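PDB 1RW1: ArsC family reductase, which probably acts as a glutathione-dependent thiol reductase of the ArsC family, built on a thioredoxin fold. Local coordinates for residues 44-49 with 73-78. Residues are numbered along the deposited sequence; the frame is centred on the assembly and turned at random.
Sequences RWCAEH and LDEAKA
The last turns of helix 39-49 meet the first turn of helix 75-84 at C46 and E75, whose CA atoms lie 7.0 Å apart, with no hydrogen bond between the two segments. E75 does most of the reaching: with CG anti to the backbone N (chi1 -177°) and the chain extended beyond it, the side chain spans the gap and lays its carboxylate alongside C46. There E75 OE1 rests in van der Waals contact against both C46 CB, at 3.4 Å, and the carbonyl carbon C46 C, at 3.5 Å. The aliphatic part of the glutamate follows, E75 CG lying 3.8 Å from the same C46 CB. The backbone N of A47 is a looser contact, 3.8 Å from E75 OE1. D74 N-caps helix 75-84: its OD1 accepts from K77 N at 2.9 Å in a nearly straight bond (168°), capping the turn that carries E75. Buried C46 also packs on I79 and M82 further along helix 75-84 and on W51 of helix 51-54, which A78 touches too. On helix 39-49, W45 instead donates through NE1 to E95 of strand 93-95 and meets Y5 of strand 2-6 edge-to-face, linking this helical contact to the mixed sheet.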
# COMPACT_ATOMS: atom_id res chain seq x y z
N ARG A 44 -11.24 -0.75 -2.18
CA ARG A 44 -10.92 -0.46 -3.57
C ARG A 44 -9.60 -1.12 -3.99
O ARG A 44 -9.51 -1.70 -5.09
CB ARG A 44 -10.82 1.05 -3.76
CG ARG A 44 -12.07 1.75 -4.14
CD ARG A 44 -11.77 3.12 -4.68
NE ARG A 44 -11.26 4.01 -3.64
CZ ARG A 44 -10.01 4.46 -3.58
NH1 ARG A 44 -9.12 4.12 -4.51
NH2 ARG A 44 -9.66 5.24 -2.59
N TRP A 45 -8.58 -1.04 -3.15
CA TRP A 45 -7.30 -1.61 -3.51
C TRP A 45 -7.40 -3.13 -3.63
O TRP A 45 -6.86 -3.73 -4.55
CB TRP A 45 -6.25 -1.23 -2.47
CG TRP A 45 -6.00 0.24 -2.35
CD1 TRP A 45 -6.31 1.23 -3.24
CD2 TRP A 45 -5.37 0.88 -1.24
NE1 TRP A 45 -5.89 2.45 -2.75
CE2 TRP A 45 -5.30 2.26 -1.52
CE3 TRP A 45 -4.81 0.41 -0.04
CZ2 TRP A 45 -4.72 3.16 -0.64
CZ3 TRP A 45 -4.24 1.31 0.83
CH2 TRP A 45 -4.20 2.67 0.52
N CYS A 46 -8.10 -3.75 -2.68
CA CYS A 46 -8.25 -5.20 -2.74
C CYS A 46 -9.10 -5.63 -3.94
O CYS A 46 -8.83 -6.67 -4.54
CB CYS A 46 -8.88 -5.74 -1.46
SG CYS A 46 -7.79 -5.72 -0.02
N ALA A 47 -10.11 -4.85 -4.31
CA ALA A 47 -10.90 -5.18 -5.48
C ALA A 47 -10.05 -5.23 -6.74
O ALA A 47 -10.28 -6.06 -7.63
CB ALA A 47 -12.02 -4.17 -5.64
N GLU A 48 -9.09 -4.32 -6.84
CA GLU A 48 -8.27 -4.18 -8.02
C GLU A 48 -7.10 -5.16 -8.07
O GLU A 48 -6.70 -5.56 -9.16
CB GLU A 48 -7.76 -2.74 -8.10
CG GLU A 48 -6.87 -2.44 -9.29
CD GLU A 48 -6.31 -1.04 -9.29
OE1 GLU A 48 -6.60 -0.30 -8.32
OE2 GLU A 48 -5.59 -0.70 -10.23
N HIS A 49 -6.56 -5.52 -6.91
CA HIS A 49 -5.29 -6.24 -6.84
C HIS A 49 -5.32 -7.56 -6.11
O HIS A 49 -4.42 -8.38 -6.29
CB HIS A 49 -4.22 -5.38 -6.16
CG HIS A 49 -3.84 -4.18 -6.94
ND1 HIS A 49 -2.97 -4.24 -8.01
CD2 HIS A 49 -4.18 -2.89 -6.79
CE1 HIS A 49 -2.83 -3.02 -8.50
NE2 HIS A 49 -3.54 -2.18 -7.77
N LEU A 73 -8.27 -16.69 5.84
CA LEU A 73 -8.41 -15.33 5.36
C LEU A 73 -9.12 -15.24 4.01
O LEU A 73 -9.04 -16.12 3.15
CB LEU A 73 -7.03 -14.69 5.25
CG LEU A 73 -6.32 -14.44 6.59
CD1 LEU A 73 -4.93 -13.86 6.37
CD2 LEU A 73 -7.14 -13.54 7.51
N ASP A 74 -9.81 -14.13 3.86
CA ASP A 74 -10.48 -13.73 2.64
C ASP A 74 -10.42 -12.21 2.60
O ASP A 74 -9.78 -11.58 3.47
CB ASP A 74 -11.92 -14.24 2.59
CG ASP A 74 -12.73 -13.85 3.82
OD1 ASP A 74 -12.47 -12.78 4.43
OD2 ASP A 74 -13.70 -14.56 4.20
N GLU A 75 -11.02 -11.61 1.59
CA GLU A 75 -10.91 -10.16 1.45
C GLU A 75 -11.44 -9.43 2.69
O GLU A 75 -10.78 -8.51 3.21
CB GLU A 75 -11.61 -9.67 0.21
CG GLU A 75 -11.48 -8.18 -0.01
CD GLU A 75 -12.08 -7.74 -1.31
OE1 GLU A 75 -11.39 -7.79 -2.35
OE2 GLU A 75 -13.27 -7.37 -1.27
N ALA A 76 -12.61 -9.81 3.17
CA ALA A 76 -13.22 -9.08 4.28
C ALA A 76 -12.32 -9.12 5.51
O ALA A 76 -12.11 -8.10 6.20
CB ALA A 76 -14.59 -9.64 4.60
N LYS A 77 -11.80 -10.30 5.81
CA LYS A 77 -10.98 -10.45 6.99
C LYS A 77 -9.65 -9.70 6.87
O LYS A 77 -9.17 -9.09 7.83
CB LYS A 77 -10.73 -11.93 7.29
CG LYS A 77 -11.97 -12.71 7.70
CD LYS A 77 -11.65 -14.18 7.90
CE LYS A 77 -12.87 -14.98 8.34
NZ LYS A 77 -12.57 -16.44 8.43
N ALA A 78 -9.05 -9.76 5.69
CA ALA A 78 -7.79 -9.05 5.45
C ALA A 78 -7.97 -7.55 5.62
O ALA A 78 -7.11 -6.87 6.18
CB ALA A 78 -7.28 -9.38 4.04